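PDB 6GKV: coclaurine N-methyltransferase from Coptis japonica, which transfers a methyl group from S-adenosyl-L-methionine to the ring nitrogen of coclaurine and related tetrahydroisoquinolines in alkaloid biosynthesis. Local coordinates for residues A[89-94]-A[134-139]; A[74-79]-A[155-160]; A[195-200]-A[224-229]; A[84-89]-A[289-294]. All coordinates share one frame; numbering follows the deposited sequence.

Interaction 1 of 4, residues A[89-94]-A[134-139]; sequences NLKGSC and QGALTL. With SAH (S-adenosyl-L-homocysteine), chain C.
At the amino-acid end of the SAH pocket, loop 89-94 lies against the start of helix 136-143, with N89, L90 and K91 packed on Q134 and A136. The methyl of A136 is the hub: its CB comes within 3.2 Å of N89 O and 3.9 Å of K91 CB, so a small residue suits a helix start approached so closely by backbone. Next to it the side chains of L90 and Q134 cross at about a right angle, CB to CB 3.8 Å, the glutamine lending its aliphatic part to the leucine. A136 ends a GxGxxA pattern begun by G131 and G133, consistent with the glycine-rich strand-turn-helix of Rossmann-like methyltransferases; G135, at the N-cap, has the positive phi (72°) that glycine tolerates. G92 N donates to SAH OXT at 3.2 Å (155°), while the very short approach of S93 OG to SAH O is doubtful in length. K91 turns from the helix with CG opposite its own N (chi1 -171°), and a late bend sets NZ 2.9 Å from both S93 OG and C94 O, with Y115 OH as third partner. With a methionine here, S93 OG and C94 O would probably lose the ammonium donor they share.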
# COMPACT_ATOMS: atom_id res chain seq x y z
N ASN A 89 -22.39 9.09 -23.40
CA ASN A 89 -22.02 10.12 -22.42
C ASN A 89 -20.63 10.70 -22.67
O ASN A 89 -20.19 11.61 -21.96
CB ASN A 89 -22.08 9.57 -20.98
CG ASN A 89 -23.33 8.77 -20.70
OD1 ASN A 89 -23.37 7.56 -20.92
ND2 ASN A 89 -24.36 9.45 -20.21
N LEU A 90 -19.94 10.18 -23.68
CA LEU A 90 -18.63 10.68 -24.04
C LEU A 90 -17.68 10.53 -22.86
O LEU A 90 -16.99 11.47 -22.46
CB LEU A 90 -18.71 12.14 -24.48
CG LEU A 90 -19.77 12.45 -25.54
CD1 LEU A 90 -19.76 13.92 -25.87
CD2 LEU A 90 -19.55 11.62 -26.78
N LYS A 91 -17.66 9.33 -22.29
CA LYS A 91 -16.78 9.05 -21.18
C LYS A 91 -15.42 8.67 -21.73
O LYS A 91 -15.28 7.65 -22.40
CB LYS A 91 -17.36 7.94 -20.31
CG LYS A 91 -16.60 7.70 -19.00
CD LYS A 91 -17.32 6.66 -18.14
CE LYS A 91 -16.97 6.83 -16.68
NZ LYS A 91 -15.54 6.54 -16.43
N GLY A 92 -14.42 9.50 -21.45
CA GLY A 92 -13.08 9.30 -22.00
C GLY A 92 -12.18 8.68 -20.96
O GLY A 92 -11.00 9.03 -20.84
N SER A 93 -12.75 7.74 -20.21
CA SER A 93 -12.08 7.05 -19.12
C SER A 93 -12.73 5.67 -18.91
O SER A 93 -13.76 5.35 -19.53
CB SER A 93 -12.17 7.89 -17.84
OG SER A 93 -13.51 8.32 -17.60
N CYS A 94 -12.16 4.86 -18.02
CA CYS A 94 -12.56 3.45 -17.89
C CYS A 94 -14.07 3.20 -17.71
O CYS A 94 -14.72 3.83 -16.88
CB CYS A 94 -11.80 2.82 -16.73
SG CYS A 94 -11.98 1.05 -16.66
N GLN A 134 -15.71 15.55 -21.13
CA GLN A 134 -16.94 16.03 -21.74
C GLN A 134 -18.13 15.87 -20.79
O GLN A 134 -19.28 15.78 -21.21
CB GLN A 134 -17.20 15.31 -23.05
CG GLN A 134 -16.29 15.77 -24.18
CD GLN A 134 -14.86 15.29 -24.01
OE1 GLN A 134 -14.61 14.23 -23.44
NE2 GLN A 134 -13.91 16.09 -24.50
N GLY A 135 -17.83 15.81 -19.49
CA GLY A 135 -18.85 15.89 -18.47
C GLY A 135 -19.76 14.70 -18.31
O GLY A 135 -20.87 14.84 -17.77
N ALA A 136 -19.31 13.53 -18.75
CA ALA A 136 -20.06 12.29 -18.58
C ALA A 136 -20.57 12.14 -17.14
O ALA A 136 -21.74 11.80 -16.92
CB ALA A 136 -19.21 11.10 -18.95
N LEU A 137 -19.70 12.45 -16.18
CA LEU A 137 -20.06 12.35 -14.76
C LEU A 137 -20.88 13.54 -14.28
O LEU A 137 -21.86 13.36 -13.57
CB LEU A 137 -18.80 12.21 -13.90
CG LEU A 137 -18.97 12.09 -12.38
CD1 LEU A 137 -19.82 10.87 -11.98
CD2 LEU A 137 -17.59 12.02 -11.73
N THR A 138 -20.47 14.74 -14.67
CA THR A 138 -21.21 15.96 -14.31
C THR A 138 -22.67 15.84 -14.69
O THR A 138 -23.55 15.99 -13.85
CB THR A 138 -20.60 17.20 -14.98
OG1 THR A 138 -19.36 17.52 -14.35
CG2 THR A 138 -21.54 18.39 -14.86
N LEU A 139 -22.93 15.54 -15.96
CA LEU A 139 -24.30 15.47 -16.47
C LEU A 139 -25.10 14.36 -15.79
O LEU A 139 -26.30 14.50 -15.55
CB LEU A 139 -24.27 15.26 -17.99
CG LEU A 139 -23.42 16.32 -18.68
CD1 LEU A 139 -23.36 16.14 -20.22
CD2 LEU A 139 -23.94 17.70 -18.29
N SAH C . -12.56 12.95 -16.26
CA SAH C . -12.98 12.85 -17.65
CB SAH C . -11.78 12.88 -18.58
CG SAH C . -10.50 12.24 -18.05
SD SAH C . -9.09 12.56 -19.15
C SAH C . -13.78 11.58 -17.91
O SAH C . -13.73 10.68 -17.07
OXT SAH C . -14.46 11.44 -18.94
C5' SAH C . -8.37 13.82 -18.06
C4' SAH C . -9.19 15.10 -17.93
O4' SAH C . -8.52 16.04 -17.10
C3' SAH C . -9.42 15.80 -19.26
O3' SAH C . -10.71 16.36 -19.26
C2' SAH C . -8.44 16.94 -19.29
O2' SAH C . -9.00 18.01 -20.01
C1' SAH C . -8.28 17.25 -17.80
N9 SAH C . -6.96 17.82 -17.46
C8 SAH C . -5.71 17.33 -17.76
N7 SAH C . -4.78 18.18 -17.25
C5 SAH C . -5.42 19.21 -16.62
C6 SAH C . -4.98 20.35 -15.94
N6 SAH C . -3.67 20.60 -15.80
N1 SAH C . -5.90 21.22 -15.41
C2 SAH C . -7.26 20.98 -15.56
N3 SAH C . -7.69 19.85 -16.23
C4 SAH C . -6.79 18.99 -16.75

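Interaction 2 of 4, residues A[74-79]-A[155-160]; sequences LYEIPI and NSVSQK. With SAH (S-adenosyl-L-homocysteine), chain C.
S156 OG takes part in two bonds: it donates to Y75 O at 2.7 Å, nearly along the C=O axis, and accepts a weak one from Q159 N. A serine suits this N-cap of helix 157-168, since its short hydroxyl, swung opposite the backbone N (chi1 164°), can serve its own helix and the facing loop together. Beside it the bent chain of E76 lays its carboxylate across the first turn, with OE2 2.9 Å from V157 N and OE1 3.0 Å from S158 CB, while V157 CG2 lies close to OE2 and the two side chains cross at about a right angle. S158 OG adds a weak bond to I77 O at 3.4 Å. The helix follows strand 149-154 in the Rossmann-like core, so these contacts join loop 74-79, which carries Y75, to that helix beside the cofactor. Y75 lies flat against the ribose: L74 CG covers one face of its ring, and SAH C2' sits 3.6 Å above the other, over the centre. The phenol OH lies 3.4 Å from SAH SD, is hydrogen-bonded to H202 NE2 and also touches the bound N-methylheliamine. Q159 reaches the same ribose with an extended chain, its OE1 accepting from O3' at 2.8 Å and also from O2', although the position of OE1 is less certain. The negative charge of E76, with the acid D71 close by, would probably be eased by the positive end of the helix dipole, whereas the ribose is met by an uncharged amide and an aromatic face.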
# COMPACT_ATOMS: atom_id res chain seq x y z
N LEU A 74 -3.58 16.79 -26.86
CA LEU A 74 -4.65 15.94 -26.37
C LEU A 74 -5.68 16.86 -25.71
O LEU A 74 -5.37 18.02 -25.47
CB LEU A 74 -4.09 14.92 -25.39
CG LEU A 74 -4.82 13.63 -25.04
CD1 LEU A 74 -5.21 12.86 -26.30
CD2 LEU A 74 -3.89 12.81 -24.16
N TYR A 75 -6.90 16.38 -25.46
CA TYR A 75 -7.90 17.12 -24.67
C TYR A 75 -8.49 18.41 -25.29
O TYR A 75 -9.33 19.07 -24.67
CB TYR A 75 -7.31 17.45 -23.28
CG TYR A 75 -6.93 16.20 -22.51
CD1 TYR A 75 -7.75 15.08 -22.55
CD2 TYR A 75 -5.76 16.14 -21.77
CE1 TYR A 75 -7.43 13.94 -21.87
CE2 TYR A 75 -5.42 14.99 -21.09
CZ TYR A 75 -6.27 13.89 -21.14
OH TYR A 75 -5.98 12.72 -20.46
N GLU A 76 -8.05 18.77 -26.50
CA GLU A 76 -8.74 19.77 -27.32
C GLU A 76 -9.28 19.09 -28.57
O GLU A 76 -9.05 19.54 -29.70
CB GLU A 76 -7.83 20.94 -27.71
CG GLU A 76 -7.74 22.09 -26.70
CD GLU A 76 -9.09 22.70 -26.35
OE1 GLU A 76 -10.02 22.66 -27.18
OE2 GLU A 76 -9.20 23.23 -25.24
N ILE A 77 -9.99 17.99 -28.37
CA ILE A 77 -10.47 17.17 -29.47
C ILE A 77 -11.86 17.59 -29.90
O ILE A 77 -12.73 17.78 -29.05
CB ILE A 77 -10.48 15.68 -29.08
CG1 ILE A 77 -9.18 15.30 -28.35
CG2 ILE A 77 -10.78 14.81 -30.31
CD1 ILE A 77 -7.89 15.62 -29.14
N PRO A 78 -12.08 17.75 -31.21
CA PRO A 78 -13.42 18.03 -31.74
C PRO A 78 -14.46 17.04 -31.22
O PRO A 78 -14.29 15.82 -31.32
CB PRO A 78 -13.24 17.91 -33.26
CG PRO A 78 -11.90 17.28 -33.46
CD PRO A 78 -11.08 17.70 -32.29
N ILE A 79 -15.53 17.60 -30.67
CA ILE A 79 -16.58 16.82 -30.04
C ILE A 79 -17.21 15.84 -31.03
O ILE A 79 -17.56 14.71 -30.65
CB ILE A 79 -17.65 17.76 -29.43
CG1 ILE A 79 -18.55 17.01 -28.46
CG2 ILE A 79 -18.43 18.52 -30.52
CD1 ILE A 79 -17.88 16.74 -27.14
N ASN A 155 -9.50 22.89 -18.10
CA ASN A 155 -8.65 23.90 -18.74
C ASN A 155 -8.78 23.84 -20.27
O ASN A 155 -7.95 24.37 -21.00
CB ASN A 155 -7.19 23.72 -18.33
CG ASN A 155 -6.60 22.40 -18.81
OD1 ASN A 155 -7.33 21.45 -19.13
ND2 ASN A 155 -5.28 22.33 -18.84
N SER A 156 -9.85 23.19 -20.72
CA SER A 156 -10.07 22.90 -22.14
C SER A 156 -11.30 23.63 -22.67
O SER A 156 -12.44 23.28 -22.34
CB SER A 156 -10.20 21.38 -22.34
OG SER A 156 -10.76 21.04 -23.59
N VAL A 157 -11.07 24.65 -23.49
CA VAL A 157 -12.14 25.48 -24.04
C VAL A 157 -13.17 24.66 -24.80
O VAL A 157 -14.33 25.06 -24.92
CB VAL A 157 -11.60 26.56 -24.98
CG1 VAL A 157 -10.70 27.52 -24.21
CG2 VAL A 157 -10.84 25.92 -26.13
N SER A 158 -12.76 23.50 -25.30
CA SER A 158 -13.65 22.61 -26.02
C SER A 158 -14.55 21.81 -25.07
O SER A 158 -15.66 21.42 -25.45
CB SER A 158 -12.82 21.67 -26.90
OG SER A 158 -13.52 20.49 -27.23
N GLN A 159 -14.09 21.57 -23.85
CA GLN A 159 -14.85 20.78 -22.88
C GLN A 159 -15.87 21.65 -22.12
O GLN A 159 -16.98 21.20 -21.83
CB GLN A 159 -13.90 20.04 -21.92
CG GLN A 159 -13.08 18.96 -22.63
CD GLN A 159 -12.13 18.19 -21.71
OE1 GLN A 159 -12.07 18.45 -20.51
NE2 GLN A 159 -11.39 17.24 -22.27
N LYS A 160 -15.51 22.89 -21.81
CA LYS A 160 -16.47 23.85 -21.30
C LYS A 160 -17.58 24.12 -22.32
O LYS A 160 -18.75 24.34 -21.95
CB LYS A 160 -15.77 25.16 -20.93
CG LYS A 160 -16.64 26.17 -20.20
CD LYS A 160 -15.96 27.53 -20.16
CE LYS A 160 -16.58 28.47 -19.13
NZ LYS A 160 -18.04 28.62 -19.34
N SAH C . -12.56 12.95 -16.26
CA SAH C . -12.98 12.85 -17.65
CB SAH C . -11.78 12.88 -18.58
CG SAH C . -10.50 12.24 -18.05
SD SAH C . -9.09 12.56 -19.15
C SAH C . -13.78 11.58 -17.91
O SAH C . -13.73 10.68 -17.07
OXT SAH C . -14.46 11.44 -18.94
C5' SAH C . -8.37 13.82 -18.06
C4' SAH C . -9.19 15.10 -17.93
O4' SAH C . -8.52 16.04 -17.10
C3' SAH C . -9.42 15.80 -19.26
O3' SAH C . -10.71 16.36 -19.26
C2' SAH C . -8.44 16.94 -19.29
O2' SAH C . -9.00 18.01 -20.01
C1' SAH C . -8.28 17.25 -17.80
N9 SAH C . -6.96 17.82 -17.46
C8 SAH C . -5.71 17.33 -17.76
N7 SAH C . -4.78 18.18 -17.25
C5 SAH C . -5.42 19.21 -16.62
C6 SAH C . -4.98 20.35 -15.94
N6 SAH C . -3.67 20.60 -15.80
N1 SAH C . -5.90 21.22 -15.41
C2 SAH C . -7.26 20.98 -15.56
N3 SAH C . -7.69 19.85 -16.23
C4 SAH C . -6.79 18.99 -16.75

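Interaction 3 of 4, residues A[195-200]-A[224-229]; sequences LVIELF and FLEHIC. With SAH (S-adenosyl-L-homocysteine), chain C; F2W (6,7-dimethoxy-2-methyl-1,2,3,4-tetrahydroisoquinolin-2-ium), chain D.
The CD1 methyl of L225 settles over the face of the F200 ring, 4.3 Å from its centroid and 9° off the normal, and also meets V196 CB at 3.9 Å, so one leucine branch fills the hollow between ring and valine. On the other face of the sheet, L195 CD2 rests on F224 CB at 3.7 Å, and I197 CD1 pushes against the edge of the F224 ring, 4.0 Å from CE2. Branched residues suit these places because their methyls are bumps small enough for the dips beside a flat ring. The strands lie side by side and parallel, joined by bonds from V196 N to F224 O, E226 N to V196 O and E198 N to E226 O. They are neighbours in the Rossmann-like sheet, linked by a beta-alpha-beta crossover through helix 206-215, which packs on F200. Where strand 191-197 ends, I197 O accepts from SAH N at 3.0 Å. E198 then runs alongside E226, its chain extended (chi2 -174°), with their carboxylate planes 42° apart and E198 OE2 2.7 Å from E226 OE2. E226 OE1 is held by Y115 and H346, and E198 OE2 accepts from C94 N. E198 OE1 takes NAH of the bound N-methylheliamine at 2.8 Å. Were an alanine here, the ring nitrogen would probably be left without its acceptor, and a gap would open beside E226 and I228 CG2. Water 1 bridges L199 N and E226 O.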
# COMPACT_ATOMS: atom_id res chain seq x y z
N LEU A 195 -14.92 14.85 -7.02
CA LEU A 195 -14.69 13.67 -7.83
C LEU A 195 -13.55 13.93 -8.78
O LEU A 195 -13.55 14.92 -9.49
CB LEU A 195 -15.96 13.31 -8.59
CG LEU A 195 -17.18 13.14 -7.68
CD1 LEU A 195 -18.43 13.09 -8.52
CD2 LEU A 195 -17.02 11.87 -6.89
N VAL A 196 -12.57 13.03 -8.79
CA VAL A 196 -11.42 13.16 -9.66
C VAL A 196 -11.20 11.89 -10.47
O VAL A 196 -10.64 10.92 -9.96
CB VAL A 196 -10.14 13.47 -8.86
CG1 VAL A 196 -8.98 13.77 -9.82
CG2 VAL A 196 -10.35 14.66 -7.93
N ILE A 197 -11.63 11.90 -11.73
CA ILE A 197 -11.53 10.70 -12.56
C ILE A 197 -10.39 10.78 -13.58
O ILE A 197 -10.51 11.40 -14.63
CB ILE A 197 -12.85 10.43 -13.31
CG1 ILE A 197 -14.01 10.51 -12.33
CG2 ILE A 197 -12.82 9.03 -14.00
CD1 ILE A 197 -13.86 9.61 -11.12
N GLU A 198 -9.28 10.15 -13.22
CA GLU A 198 -8.13 9.97 -14.11
C GLU A 198 -7.54 11.32 -14.51
O GLU A 198 -7.48 11.65 -15.67
CB GLU A 198 -8.52 9.14 -15.34
CG GLU A 198 -8.86 7.69 -14.98
CD GLU A 198 -9.11 6.79 -16.17
OE1 GLU A 198 -8.66 7.12 -17.29
OE2 GLU A 198 -9.77 5.75 -15.98
N LEU A 199 -7.10 12.07 -13.51
CA LEU A 199 -6.50 13.38 -13.72
C LEU A 199 -5.06 13.38 -13.25
O LEU A 199 -4.18 13.95 -13.90
CB LEU A 199 -7.29 14.46 -12.98
CG LEU A 199 -6.63 15.84 -12.93
CD1 LEU A 199 -6.71 16.52 -14.29
CD2 LEU A 199 -7.25 16.70 -11.84
N PHE A 200 -4.82 12.71 -12.13
CA PHE A 200 -3.52 12.69 -11.45
C PHE A 200 -2.40 12.13 -12.28
O PHE A 200 -1.24 12.50 -12.08
CB PHE A 200 -3.62 11.88 -10.14
CG PHE A 200 -4.24 12.64 -9.00
CD1 PHE A 200 -5.16 13.65 -9.23
CD2 PHE A 200 -3.84 12.38 -7.69
CE1 PHE A 200 -5.72 14.37 -8.16
CE2 PHE A 200 -4.40 13.11 -6.61
CZ PHE A 200 -5.33 14.10 -6.85
N PHE A 224 -13.37 11.47 -3.88
CA PHE A 224 -13.29 10.18 -4.57
C PHE A 224 -12.35 10.25 -5.79
O PHE A 224 -12.47 11.13 -6.66
CB PHE A 224 -14.67 9.71 -5.03
CG PHE A 224 -14.62 8.44 -5.83
CD1 PHE A 224 -14.42 7.21 -5.20
CD2 PHE A 224 -14.75 8.46 -7.20
CE1 PHE A 224 -14.37 6.03 -5.94
CE2 PHE A 224 -14.68 7.28 -7.95
CZ PHE A 224 -14.50 6.07 -7.31
N LEU A 225 -11.41 9.30 -5.84
CA LEU A 225 -10.39 9.28 -6.88
C LEU A 225 -10.35 7.99 -7.70
O LEU A 225 -10.35 6.91 -7.14
CB LEU A 225 -9.01 9.49 -6.26
CG LEU A 225 -7.83 9.30 -7.20
CD1 LEU A 225 -7.85 10.38 -8.22
CD2 LEU A 225 -6.52 9.32 -6.42
N GLU A 226 -10.28 8.12 -9.02
CA GLU A 226 -9.95 6.99 -9.88
C GLU A 226 -8.66 7.28 -10.65
O GLU A 226 -8.49 8.36 -11.23
CB GLU A 226 -11.08 6.68 -10.87
CG GLU A 226 -10.79 5.46 -11.76
CD GLU A 226 -11.85 5.23 -12.85
OE1 GLU A 226 -12.92 4.67 -12.55
OE2 GLU A 226 -11.61 5.62 -14.02
N HIS A 227 -7.73 6.32 -10.62
CA HIS A 227 -6.54 6.40 -11.45
C HIS A 227 -6.22 5.04 -11.97
O HIS A 227 -6.40 4.05 -11.28
CB HIS A 227 -5.36 6.95 -10.67
CG HIS A 227 -4.97 6.11 -9.49
ND1 HIS A 227 -3.97 5.17 -9.55
CD2 HIS A 227 -5.44 6.09 -8.22
CE1 HIS A 227 -3.83 4.61 -8.36
NE2 HIS A 227 -4.71 5.15 -7.54
N ILE A 228 -5.74 4.97 -13.20
CA ILE A 228 -5.28 3.69 -13.70
C ILE A 228 -3.97 3.42 -12.96
O ILE A 228 -3.37 4.36 -12.43
CB ILE A 228 -5.13 3.70 -15.23
CG1 ILE A 228 -4.29 4.90 -15.68
CG2 ILE A 228 -6.50 3.80 -15.87
CD1 ILE A 228 -2.81 4.66 -15.66
N CYS A 229 -3.53 2.17 -12.91
CA CYS A 229 -2.31 1.84 -12.17
C CYS A 229 -1.70 0.55 -12.67
O CYS A 229 -2.30 -0.16 -13.49
CB CYS A 229 -2.61 1.71 -10.69
SG CYS A 229 -3.67 0.30 -10.37
N SAH C . -12.56 12.95 -16.26
CA SAH C . -12.98 12.85 -17.65
CB SAH C . -11.78 12.88 -18.58
CG SAH C . -10.50 12.24 -18.05
SD SAH C . -9.09 12.56 -19.15
C SAH C . -13.78 11.58 -17.91
O SAH C . -13.73 10.68 -17.07
OXT SAH C . -14.46 11.44 -18.94
C5' SAH C . -8.37 13.82 -18.06
C4' SAH C . -9.19 15.10 -17.93
O4' SAH C . -8.52 16.04 -17.10
C3' SAH C . -9.42 15.80 -19.26
O3' SAH C . -10.71 16.36 -19.26
C2' SAH C . -8.44 16.94 -19.29
O2' SAH C . -9.00 18.01 -20.01
C1' SAH C . -8.28 17.25 -17.80
N9 SAH C . -6.96 17.82 -17.46
C8 SAH C . -5.71 17.33 -17.76
N7 SAH C . -4.78 18.18 -17.25
C5 SAH C . -5.42 19.21 -16.62
C6 SAH C . -4.98 20.35 -15.94
N6 SAH C . -3.67 20.60 -15.80
N1 SAH C . -5.90 21.22 -15.41
C2 SAH C . -7.26 20.98 -15.56
N3 SAH C . -7.69 19.85 -16.23
C4 SAH C . -6.79 18.99 -16.75
CAM F2W D . -5.30 4.10 -23.72
OAK F2W D . -4.32 4.07 -22.66
CAB F2W D . -4.61 5.02 -21.72
CAA F2W D . -5.74 5.84 -21.78
CAF F2W D . -5.92 6.78 -20.76
CAJ F2W D . -7.03 7.62 -20.72
CAI F2W D . -6.90 8.94 -19.90
NAH F2W D . -6.56 8.50 -18.54
CAO F2W D . -6.19 9.77 -17.89
CAG F2W D . -5.27 7.85 -18.81
CAE F2W D . -5.07 6.83 -19.70
CAD F2W D . -3.93 6.03 -19.65
CAC F2W D . -3.73 5.10 -20.65
OAL F2W D . -2.65 4.25 -20.71
CAN F2W D . -1.69 4.27 -19.64
O HOH W 1 -6.64 10.36 -11.20

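Interaction 4 of 4, residues A[84-89]-A[289-294]; sequences IMNGSN and EEWLKR
W291 leads the contact from helix 281-297, laying its CB 3.8 Å from M85 CG and bringing ring carbon CD1 3.1 Å from M85 O. Along one face of the indole the end of M85 and the amide of N86 are ranged together: CE and OD1 both lie above the plane toward the rim, OD1 at 3.6 Å, with the amide turned 27° from the ring. The sulfur makes an oblique Met-aromatic contact, SD 5.4 Å from the centroid of the five-membered ring. A long, flexible methionine suits the flank of a broad ring because it can follow the surface. At the ring edge NE1 gives its N-H to water 2 at 2.6 Å, and the same water accepts a weak bond from G87 N. Helix 281-297 also carries F284 and N288 of the substrate pocket, so the contact joins the pocket's helix to the end of helix 79-85. R294 follows, its chain extended from CG to NE after a first torsion that sets CG beside the backbone N (chi1 -76°). The stem passes the last carbonyls of helix 79-85, CB 3.4 Å from I84 O and CD 3.2 Å from M85 O. I84 O lies at the edge of the guanidinium, in its plane, while G87 CA lies 4.0 Å above one face, toward the rim. Arginine's long stem passes the carbonyls before placing its charge, and glycine adds no bulk. A positive charge at this C-terminal end would probably be welcomed by the helix dipole, and D105 offers a long, weak ion pair to NH2.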
# COMPACT_ATOMS: atom_id res chain seq x y z
N ILE A 84 -18.56 9.78 -31.99
CA ILE A 84 -18.43 8.58 -32.80
C ILE A 84 -17.60 7.52 -32.06
O ILE A 84 -18.00 6.35 -31.96
CB ILE A 84 -17.81 8.92 -34.15
CG1 ILE A 84 -18.74 9.86 -34.93
CG2 ILE A 84 -17.57 7.67 -34.96
CD1 ILE A 84 -18.10 10.45 -36.16
N MET A 85 -16.44 7.93 -31.54
CA MET A 85 -15.58 6.97 -30.87
C MET A 85 -16.11 6.60 -29.49
O MET A 85 -16.14 5.42 -29.14
CB MET A 85 -14.15 7.50 -30.76
CG MET A 85 -13.17 6.42 -30.33
SD MET A 85 -11.45 6.94 -30.23
CE MET A 85 -11.41 7.73 -28.60
N ASN A 86 -16.51 7.60 -28.70
CA ASN A 86 -17.04 7.34 -27.35
C ASN A 86 -18.51 6.95 -27.44
O ASN A 86 -19.14 7.11 -28.49
CB ASN A 86 -16.89 8.57 -26.44
CG ASN A 86 -15.43 8.96 -26.20
OD1 ASN A 86 -14.50 8.32 -26.72
ND2 ASN A 86 -15.23 10.02 -25.42
N GLY A 87 -19.05 6.43 -26.34
CA GLY A 87 -20.47 6.10 -26.24
C GLY A 87 -21.33 7.33 -25.98
O GLY A 87 -20.86 8.45 -26.17
N SER A 88 -22.56 7.12 -25.52
CA SER A 88 -23.55 8.20 -25.37
C SER A 88 -23.17 9.36 -24.44
O SER A 88 -23.64 10.48 -24.65
CB SER A 88 -24.88 7.64 -24.87
OG SER A 88 -25.55 6.94 -25.88
N ASN A 89 -22.39 9.09 -23.40
CA ASN A 89 -22.02 10.12 -22.42
C ASN A 89 -20.63 10.70 -22.67
O ASN A 89 -20.19 11.61 -21.96
CB ASN A 89 -22.08 9.57 -20.98
CG ASN A 89 -23.33 8.77 -20.70
OD1 ASN A 89 -23.37 7.56 -20.92
ND2 ASN A 89 -24.36 9.45 -20.21
N GLU A 289 -11.38 -1.26 -26.58
CA GLU A 289 -11.74 -2.17 -27.67
C GLU A 289 -13.05 -1.75 -28.32
O GLU A 289 -13.26 -1.93 -29.51
CB GLU A 289 -11.85 -3.62 -27.15
CG GLU A 289 -12.30 -4.65 -28.17
CD GLU A 289 -12.44 -6.07 -27.58
OE1 GLU A 289 -12.54 -6.20 -26.34
OE2 GLU A 289 -12.46 -7.06 -28.37
N GLU A 290 -13.96 -1.21 -27.52
CA GLU A 290 -15.25 -0.82 -28.06
C GLU A 290 -15.10 0.48 -28.83
O GLU A 290 -15.80 0.71 -29.82
CB GLU A 290 -16.30 -0.70 -26.93
CG GLU A 290 -16.68 -2.06 -26.29
CD GLU A 290 -17.43 -2.99 -27.25
OE1 GLU A 290 -18.39 -2.52 -27.90
OE2 GLU A 290 -17.07 -4.19 -27.34
N TRP A 291 -14.18 1.32 -28.37
CA TRP A 291 -13.82 2.55 -29.03
C TRP A 291 -13.23 2.27 -30.42
O TRP A 291 -13.60 2.90 -31.42
CB TRP A 291 -12.81 3.33 -28.18
CG TRP A 291 -13.37 3.99 -26.96
CD1 TRP A 291 -14.69 4.25 -26.70
CD2 TRP A 291 -12.63 4.49 -25.83
NE1 TRP A 291 -14.81 4.88 -25.48
CE2 TRP A 291 -13.56 5.03 -24.92
CE3 TRP A 291 -11.27 4.51 -25.50
CZ2 TRP A 291 -13.18 5.61 -23.71
CZ3 TRP A 291 -10.88 5.09 -24.29
CH2 TRP A 291 -11.84 5.63 -23.42
N LEU A 292 -12.30 1.31 -30.45
CA LEU A 292 -11.65 0.92 -31.70
C LEU A 292 -12.64 0.38 -32.73
O LEU A 292 -12.59 0.76 -33.89
CB LEU A 292 -10.56 -0.11 -31.41
CG LEU A 292 -9.87 -0.75 -32.60
CD1 LEU A 292 -9.11 0.31 -33.40
CD2 LEU A 292 -8.95 -1.89 -32.16
N LYS A 293 -13.56 -0.49 -32.30
CA LYS A 293 -14.63 -0.97 -33.19
C LYS A 293 -15.41 0.19 -33.78
O LYS A 293 -15.83 0.14 -34.93
CB LYS A 293 -15.62 -1.89 -32.46
CG LYS A 293 -15.18 -3.33 -32.23
CD LYS A 293 -16.21 -4.06 -31.34
CE LYS A 293 -15.67 -5.36 -30.78
NZ LYS A 293 -16.52 -5.92 -29.66
N ARG A 294 -15.61 1.23 -32.98
CA ARG A 294 -16.40 2.37 -33.42
C ARG A 294 -15.68 3.22 -34.43
O ARG A 294 -16.30 3.79 -35.31
CB ARG A 294 -16.83 3.21 -32.22
CG ARG A 294 -17.95 2.56 -31.46
CD ARG A 294 -18.27 3.26 -30.15
NE ARG A 294 -19.45 2.64 -29.57
CZ ARG A 294 -20.64 3.22 -29.51
NH1 ARG A 294 -20.81 4.46 -29.95
NH2 ARG A 294 -21.66 2.56 -28.97
O HOH W 2 -16.69 5.76 -23.98

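Interactions 1, 2 and 3 surround SAH: the first meets its carboxylate, the second its ribose and the third its amino group. Interactions 1 and 2, with centres 13 Å apart, touch where I79 CD1 packs 3.5 Å from Q134 CG. Between interactions 1 and 3, C94 N lies 3.3 Å from E198 OE2, a probable hydrogen bond that couples the loop to the glutamate binding the product. Interaction 4 shares N89 with interaction 1, and its W291 CZ2 comes within 3.2 Å of K91 O, so the tryptophan backs the loop that carries G92 and S93. Interactions 3 and 4 do not touch; their centres are about 21 Å apart.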